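Local coordinates for N-acetylneuraminate lyase (Peptoclostridium difficile, PDB 4WOZ), which is a lyase of the dihydrodipicolinate synthetase family, folded as a TIM barrel and assembled from four chains, at residues 20-25 / 38-43; 75-80 / 109-114. All blocks are in the same frame, centred on the assembly; numbering follows the deposited sequence.

Overall arrangement
Both contacts hold outer helices of one TIM barrel against the chain near its eight-stranded sheet, and their centres lie about 13 Å apart. Contact 1 is the buried one, an apolar fit without hydrogen bonds of helix 34-48 over the chain leaving strand 17-21. Contact 2 is only partly buried; it sets helix 67-81 against the turn between helix 96-109 and strand 113-117, where a lysine chain and a tyrosine mix apolar packing with polar groups. The two meet where helices 34-48 and 67-81 lie side by side: Ile-41 packs on Ala-77, and Glu-80 forms salt bridges with Arg-38 and Arg-42. Contact 1 lies at the C-terminal end of its strand, contact 2 at the N-terminal approach to another.

Contact 1 of 2, residues 20-25 / 38-43; sequences SALLVS and RQIIRH
In the first beta-alpha unit of the TIM barrel, Leu-22 and Leu-23, on the chain that follows from strand 17-21, meet Ile-40 and Ile-41 on the inner side of helix 34-48. Leu-22 supplies more than half of the buried area on the 20-25 side. Its chi1 of -172° turns CG opposite the backbone N and sends both methyls to the helix. Leu-22 CD1 presses on Ile-40 CG2 at 3.4 Å, closer than usual for two methyl carbons, and lies 3.9 Å from Ile-41 CG1. The other branch of Leu-22, CD2, comes equally near Ile-41 CG1 and borders the end of that chain, so the leucine fork straddles the first carbon of the Ile-41 arm. Ile-40 uses its two ends differently: CG2 meets the leucine, while CD1, on an arm extended at chi2 (175°), reaches the loop backbone. There Ile-40 CD1 lies 3.4 Å from Leu-23 O and 4.0 Å from Ser-25 N, two polar atoms that the contact buries and that have no partner in the model. Beyond them, Ser-25 CB lies 4.3 Å from Ile-40 CD1, and the Ser-25 hydroxyl is hydrogen-bonded to the carbonyl of Glu-275. No hydrogen bond joins the two segments. Around this contact, helix 67-81 covers Ile-41 through Glu-80 and Val-81, helix 261-271 meets Leu-23 through Ile-265, and Asn-221 of helix 220-235 touches both Leu-23 and Ile-40. The backbone of Leu-22 is hydrogen-bonded to Tyr-54 on the adjoining strand 52-55.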
ATOM      1  N   SER A  20      12.416  27.207   7.164  1.00 27.49           N
ATOM      2  CA  SER A  20      11.639  27.176   5.932  1.00 26.75           C
ATOM      3  C   SER A  20      12.395  26.305   4.936  1.00 26.03           C
ATOM      4  O   SER A  20      13.605  26.473   4.756  1.00 24.15           O
ATOM      5  CB  SER A  20      11.486  28.578   5.325  1.00 26.26           C
ATOM      6  OG  SER A  20      10.458  29.324   5.951  1.00 30.66           O
ATOM      7  N   ALA A  21      11.698  25.359   4.313  1.00 24.41           N
ATOM      8  CA  ALA A  21      12.328  24.533   3.291  1.00 25.85           C
ATOM      9  C   ALA A  21      12.343  25.493   2.101  1.00 26.40           C
ATOM     10  O   ALA A  21      11.326  25.713   1.453  1.00 26.84           O
ATOM     11  CB  ALA A  21      11.473  23.296   2.989  1.00 25.17           C
ATOM     12  N   LEU A  22      13.501  26.084   1.843  1.00 29.05           N
ATOM     13  CA  LEU A  22      13.657  27.069   0.785  1.00 29.89           C
ATOM     14  C   LEU A  22      13.249  26.661  -0.627  1.00 30.68           C
ATOM     15  O   LEU A  22      13.679  25.629  -1.144  1.00 29.11           O
ATOM     16  CB  LEU A  22      15.108  27.559   0.758  1.00 30.17           C
ATOM     17  CG  LEU A  22      15.422  28.743  -0.161  1.00 31.65           C
ATOM     18  CD1 LEU A  22      14.715  29.993   0.353  1.00 33.39           C
ATOM     19  CD2 LEU A  22      16.927  28.971  -0.210  1.00 32.50           C
ATOM     20  N   LEU A  23      12.411  27.488  -1.245  1.00 32.41           N
ATOM     21  CA  LEU A  23      11.990  27.252  -2.618  1.00 33.50           C
ATOM     22  C   LEU A  23      12.969  28.012  -3.488  1.00 33.33           C
ATOM     23  O   LEU A  23      13.616  28.953  -3.034  1.00 32.50           O
ATOM     24  CB  LEU A  23      10.574  27.776  -2.885  1.00 35.32           C
ATOM     25  CG  LEU A  23       9.409  26.876  -2.477  1.00 36.45           C
ATOM     26  CD1 LEU A  23       9.100  27.091  -1.012  1.00 38.46           C
ATOM     27  CD2 LEU A  23       8.190  27.200  -3.315  1.00 37.04           C
ATOM     28  N   VAL A  24      13.088  27.593  -4.738  1.00 34.58           N
ATOM     29  CA  VAL A  24      13.996  28.245  -5.661  1.00 34.49           C
ATOM     30  C   VAL A  24      13.188  28.948  -6.745  1.00 36.32           C
ATOM     31  O   VAL A  24      12.063  28.552  -7.048  1.00 34.63           O
ATOM     32  CB  VAL A  24      14.955  27.216  -6.290  1.00 34.09           C
ATOM     33  CG1 VAL A  24      15.805  27.874  -7.370  1.00 33.50           C
ATOM     34  CG2 VAL A  24      15.846  26.619  -5.200  1.00 32.48           C
ATOM     35  N   SER A  25      13.758  30.007  -7.308  1.00 36.60           N
ATOM     36  CA  SER A  25      13.088  30.759  -8.355  1.00 38.50           C
ATOM     37  C   SER A  25      13.594  30.286  -9.713  1.00 39.09           C
ATOM     38  O   SER A  25      14.792  30.083  -9.899  1.00 39.61           O
ATOM     39  CB  SER A  25      13.363  32.256  -8.183  1.00 39.03           C
ATOM     40  OG  SER A  25      12.705  33.017  -9.181  1.00 36.83           O
ATOM     41  N   ARG A  38      17.148  35.240  -4.218  1.00 30.15           N
ATOM     42  CA  ARG A  38      17.576  36.115  -3.132  1.00 30.55           C
ATOM     43  C   ARG A  38      16.376  36.792  -2.464  1.00 29.43           C
ATOM     44  O   ARG A  38      16.397  37.057  -1.263  1.00 32.04           O
ATOM     45  CB  ARG A  38      18.575  37.160  -3.651  1.00 26.56           C
ATOM     46  CG  ARG A  38      19.980  36.603  -3.841  1.00 31.16           C
ATOM     47  CD  ARG A  38      20.871  37.537  -4.652  1.00 29.17           C
ATOM     48  NE  ARG A  38      22.211  36.987  -4.836  1.00 31.74           N
ATOM     49  CZ  ARG A  38      23.133  36.909  -3.881  1.00 31.84           C
ATOM     50  NH1 ARG A  38      22.871  37.353  -2.660  1.00 35.62           N
ATOM     51  NH2 ARG A  38      24.316  36.375  -4.143  1.00 33.26           N
ATOM     52  N   GLN A  39      15.324  37.060  -3.232  1.00 29.76           N
ATOM     53  CA  GLN A  39      14.134  37.684  -2.668  1.00 28.80           C
ATOM     54  C   GLN A  39      13.406  36.682  -1.771  1.00 30.31           C
ATOM     55  O   GLN A  39      12.908  37.039  -0.707  1.00 31.27           O
ATOM     56  CB  GLN A  39      13.196  38.165  -3.777  1.00 29.14           C
ATOM     57  CG  GLN A  39      13.834  39.161  -4.744  1.00 31.41           C
ATOM     58  CD  GLN A  39      12.842  39.719  -5.747  1.00 32.70           C
ATOM     59  OE1 GLN A  39      11.904  39.034  -6.160  1.00 33.28           O
ATOM     60  NE2 GLN A  39      13.053  40.962  -6.158  1.00 33.14           N
ATOM     61  N   ILE A  40      13.335  35.426  -2.204  1.00 30.44           N
ATOM     62  CA  ILE A  40      12.677  34.396  -1.401  1.00 29.60           C
ATOM     63  C   ILE A  40      13.400  34.317  -0.057  1.00 29.45           C
ATOM     64  O   ILE A  40      12.777  34.341   1.003  1.00 29.48           O
ATOM     65  CB  ILE A  40      12.746  33.001  -2.085  1.00 28.11           C
ATOM     66  CG1 ILE A  40      11.889  32.994  -3.357  1.00 28.12           C
ATOM     67  CG2 ILE A  40      12.267  31.918  -1.118  1.00 28.52           C
ATOM     68  CD1 ILE A  40      12.001  31.699  -4.168  1.00 28.01           C
ATOM     69  N   ILE A  41      14.723  34.226  -0.121  1.00 30.35           N
ATOM     70  CA  ILE A  41      15.555  34.146   1.072  1.00 31.60           C
ATOM     71  C   ILE A  41      15.305  35.342   1.991  1.00 32.19           C
ATOM     72  O   ILE A  41      15.036  35.180   3.178  1.00 29.56           O
ATOM     73  CB  ILE A  41      17.042  34.105   0.684  1.00 31.56           C
ATOM     74  CG1 ILE A  41      17.323  32.820  -0.098  1.00 29.98           C
ATOM     75  CG2 ILE A  41      17.923  34.215   1.937  1.00 31.70           C
ATOM     76  CD1 ILE A  41      18.729  32.724  -0.651  1.00 29.20           C
ATOM     77  N   ARG A  42      15.396  36.542   1.425  1.00 34.30           N
ATOM     78  CA  ARG A  42      15.175  37.777   2.175  1.00 33.60           C
ATOM     79  C   ARG A  42      13.777  37.814   2.783  1.00 33.06           C
ATOM     80  O   ARG A  42      13.580  38.318   3.889  1.00 31.14           O
ATOM     81  CB  ARG A  42      15.364  38.985   1.252  1.00 34.31           C
ATOM     82  CG  ARG A  42      16.818  39.344   0.974  1.00 35.97           C
ATOM     83  CD  ARG A  42      17.240  40.558   1.794  1.00 36.67           C
ATOM     84  NE  ARG A  42      17.161  40.335   3.237  1.00 36.40           N
ATOM     85  CZ  ARG A  42      18.085  39.699   3.948  1.00 36.10           C
ATOM     86  NH1 ARG A  42      19.167  39.215   3.354  1.00 37.13           N
ATOM     87  NH2 ARG A  42      17.937  39.562   5.258  1.00 37.51           N
ATOM     88  N   HIS A  43      12.808  37.282   2.044  1.00 32.40           N
ATOM     89  CA  HIS A  43      11.424  37.249   2.497  1.00 31.86           C
ATOM     90  C   HIS A  43      11.294  36.372   3.740  1.00 31.58           C
ATOM     91  O   HIS A  43      10.617  36.735   4.706  1.00 30.75           O
ATOM     92  CB  HIS A  43      10.529  36.715   1.380  1.00 32.12           C
ATOM     93  CG  HIS A  43       9.082  36.628   1.750  1.00 32.69           C
ATOM     94  ND1 HIS A  43       8.292  37.741   1.938  1.00 33.92           N
ATOM     95  CD2 HIS A  43       8.277  35.558   1.954  1.00 31.99           C
ATOM     96  CE1 HIS A  43       7.063  37.361   2.239  1.00 33.88           C
ATOM     97  NE2 HIS A  43       7.029  36.041   2.256  1.00 33.25           N
TER

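Contact 2 of 2, residues 75-80 / 109-114; sequences EIAKDE and LGYDAI
Lys-78 on helix 67-81 and Leu-109, just before Gly-110, bring the backbones nearest, 7.0 Å between CA atoms. Just beyond, Gly-110 takes a positive phi of 92° and closes helix 96-109 with a Schellman motif. Lys-78 bends at chi2 (60°), and its methylene chain runs past the Leu-109 carbonyl: CG lies 3.4 Å and CE 3.1 Å from Leu-109 O. Lys-78 NZ ends 3.5 Å from Gly-110 O without a hydrogen bond there; it is bonded instead to the carbonyl of Lys-82. Leu-109 CD1 rests 3.9 Å from the backbone N of Glu-75, and the two side chains cross at about a right angle. This is an alpha-beta turn of the TIM barrel, leading from helix 96-109 into strand 113-117, packed against the preceding outer helix. Tyr-111 fills the buried side, its CE1 4.1 Å from Lys-78 CB. Tyr-111 OH touches Ala-77 CB at 3.4 Å. That hydroxyl is also hydrogen-bonded to the Phe-74 carbonyl, while the Phe-74 and Tyr-111 rings pack edge-to-face.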
ATOM      1  N   GLU A  75      25.568  28.384  -2.687  1.00 34.39           N
ATOM      2  CA  GLU A  75      26.400  29.583  -2.621  1.00 34.53           C
ATOM      3  C   GLU A  75      25.556  30.838  -2.454  1.00 33.45           C
ATOM      4  O   GLU A  75      25.865  31.701  -1.631  1.00 32.73           O
ATOM      5  CB  GLU A  75      27.250  29.738  -3.886  1.00 36.71           C
ATOM      6  CG  GLU A  75      28.399  28.769  -4.015  1.00 41.51           C
ATOM      7  CD  GLU A  75      29.317  29.133  -5.168  1.00 44.03           C
ATOM      8  OE1 GLU A  75      30.194  28.317  -5.527  1.00 45.13           O
ATOM      9  OE2 GLU A  75      29.162  30.245  -5.716  1.00 47.59           O
ATOM     10  N   ILE A  76      24.500  30.949  -3.252  1.00 31.56           N
ATOM     11  CA  ILE A  76      23.636  32.115  -3.167  1.00 32.64           C
ATOM     12  C   ILE A  76      22.966  32.222  -1.804  1.00 33.06           C
ATOM     13  O   ILE A  76      22.869  33.312  -1.244  1.00 35.13           O
ATOM     14  CB  ILE A  76      22.545  32.088  -4.254  1.00 30.44           C
ATOM     15  CG1 ILE A  76      23.193  32.200  -5.638  1.00 32.35           C
ATOM     16  CG2 ILE A  76      21.557  33.217  -4.013  1.00 30.94           C
ATOM     17  CD1 ILE A  76      22.226  32.055  -6.798  1.00 32.72           C
ATOM     18  N   ALA A  77      22.512  31.093  -1.268  1.00 32.42           N
ATOM     19  CA  ALA A  77      21.839  31.100   0.031  1.00 33.62           C
ATOM     20  C   ALA A  77      22.766  31.609   1.130  1.00 33.58           C
ATOM     21  O   ALA A  77      22.399  32.488   1.911  1.00 33.23           O
ATOM     22  CB  ALA A  77      21.336  29.700   0.374  1.00 31.17           C
ATOM     23  N   LYS A  78      23.974  31.057   1.176  1.00 33.74           N
ATOM     24  CA  LYS A  78      24.953  31.448   2.180  1.00 33.83           C
ATOM     25  C   LYS A  78      25.362  32.908   2.025  1.00 33.14           C
ATOM     26  O   LYS A  78      25.449  33.645   3.006  1.00 33.98           O
ATOM     27  CB  LYS A  78      26.189  30.545   2.087  1.00 32.04           C
ATOM     28  CG  LYS A  78      27.265  30.852   3.117  1.00 33.57           C
ATOM     29  CD  LYS A  78      26.742  30.690   4.535  1.00 34.58           C
ATOM     30  CE  LYS A  78      27.795  31.083   5.565  1.00 33.11           C
ATOM     31  NZ  LYS A  78      27.264  30.929   6.943  1.00 32.11           N
ATOM     32  N   ASP A  79      25.613  33.328   0.792  1.00 34.13           N
ATOM     33  CA  ASP A  79      26.015  34.707   0.536  1.00 35.16           C
ATOM     34  C   ASP A  79      24.930  35.679   0.980  1.00 35.82           C
ATOM     35  O   ASP A  79      25.211  36.677   1.645  1.00 35.71           O
ATOM     36  CB  ASP A  79      26.295  34.915  -0.953  1.00 35.90           C
ATOM     37  CG  ASP A  79      26.762  36.324  -1.267  1.00 38.26           C
ATOM     38  OD1 ASP A  79      27.818  36.726  -0.736  1.00 40.51           O
ATOM     39  OD2 ASP A  79      26.078  37.029  -2.043  1.00 36.24           O
ATOM     40  N   GLU A  80      23.688  35.373   0.619  1.00 34.57           N
ATOM     41  CA  GLU A  80      22.556  36.221   0.958  1.00 36.25           C
ATOM     42  C   GLU A  80      22.232  36.252   2.447  1.00 36.99           C
ATOM     43  O   GLU A  80      21.897  37.301   2.990  1.00 37.94           O
ATOM     44  CB  GLU A  80      21.316  35.771   0.181  1.00 35.40           C
ATOM     45  CG  GLU A  80      20.154  36.742   0.275  1.00 37.36           C
ATOM     46  CD  GLU A  80      20.584  38.170  -0.029  1.00 38.95           C
ATOM     47  OE1 GLU A  80      21.135  38.408  -1.123  1.00 38.64           O
ATOM     48  OE2 GLU A  80      20.371  39.050   0.828  1.00 40.67           O
ATOM     49  N   LEU A 109      31.366  26.102   2.972  1.00 36.27           N
ATOM     50  CA  LEU A 109      30.640  27.365   2.865  1.00 35.66           C
ATOM     51  C   LEU A 109      30.197  27.830   4.249  1.00 34.59           C
ATOM     52  O   LEU A 109      29.734  28.957   4.422  1.00 34.16           O
ATOM     53  CB  LEU A 109      29.413  27.208   1.967  1.00 36.31           C
ATOM     54  CG  LEU A 109      29.643  27.250   0.456  1.00 38.38           C
ATOM     55  CD1 LEU A 109      28.325  27.020  -0.264  1.00 38.91           C
ATOM     56  CD2 LEU A 109      30.231  28.607   0.062  1.00 38.95           C
ATOM     57  N   GLY A 110      30.335  26.948   5.232  1.00 33.69           N
ATOM     58  CA  GLY A 110      29.954  27.301   6.584  1.00 30.86           C
ATOM     59  C   GLY A 110      28.529  26.973   6.996  1.00 32.11           C
ATOM     60  O   GLY A 110      27.996  27.617   7.901  1.00 31.04           O
ATOM     61  N   TYR A 111      27.896  25.999   6.342  1.00 31.06           N
ATOM     62  CA  TYR A 111      26.541  25.616   6.732  1.00 30.44           C
ATOM     63  C   TYR A 111      26.621  25.037   8.141  1.00 30.10           C
ATOM     64  O   TYR A 111      27.536  24.281   8.454  1.00 30.09           O
ATOM     65  CB  TYR A 111      25.948  24.582   5.761  1.00 29.98           C
ATOM     66  CG  TYR A 111      25.261  25.216   4.568  1.00 28.64           C
ATOM     67  CD1 TYR A 111      26.002  25.852   3.576  1.00 29.10           C
ATOM     68  CD2 TYR A 111      23.868  25.250   4.472  1.00 27.92           C
ATOM     69  CE1 TYR A 111      25.377  26.518   2.518  1.00 29.14           C
ATOM     70  CE2 TYR A 111      23.231  25.917   3.411  1.00 24.75           C
ATOM     71  CZ  TYR A 111      23.998  26.550   2.445  1.00 26.49           C
ATOM     72  OH  TYR A 111      23.401  27.258   1.425  1.00 26.74           O
ATOM     73  N   ASP A 112      25.660  25.407   8.980  1.00 29.63           N
ATOM     74  CA  ASP A 112      25.604  24.969  10.372  1.00 30.08           C
ATOM     75  C   ASP A 112      25.410  23.467  10.538  1.00 30.42           C
ATOM     76  O   ASP A 112      25.862  22.877  11.526  1.00 29.83           O
ATOM     77  CB  ASP A 112      24.482  25.718  11.093  1.00 29.01           C
ATOM     78  CG  ASP A 112      24.684  27.221  11.067  1.00 33.22           C
ATOM     79  OD1 ASP A 112      25.576  27.721  11.789  1.00 35.47           O
ATOM     80  OD2 ASP A 112      23.960  27.905  10.314  1.00 32.74           O
ATOM     81  N   ALA A 113      24.728  22.858   9.578  1.00 28.37           N
ATOM     82  CA  ALA A 113      24.482  21.427   9.607  1.00 27.85           C
ATOM     83  C   ALA A 113      24.076  20.933   8.229  1.00 27.35           C
ATOM     84  O   ALA A 113      23.735  21.723   7.342  1.00 26.55           O
ATOM     85  CB  ALA A 113      23.390  21.102  10.614  1.00 29.45           C
ATOM     86  N   ILE A 114      24.137  19.622   8.039  1.00 27.25           N
ATOM     87  CA  ILE A 114      23.734  19.050   6.769  1.00 28.76           C
ATOM     88  C   ILE A 114      22.631  18.042   7.039  1.00 29.50           C
ATOM     89  O   ILE A 114      22.436  17.606   8.179  1.00 29.72           O
ATOM     90  CB  ILE A 114      24.909  18.349   6.039  1.00 28.73           C
ATOM     91  CG1 ILE A 114      25.360  17.111   6.814  1.00 27.95           C
ATOM     92  CG2 ILE A 114      26.060  19.329   5.875  1.00 26.55           C
ATOM     93  CD1 ILE A 114      26.394  16.272   6.076  1.00 30.46           C
TER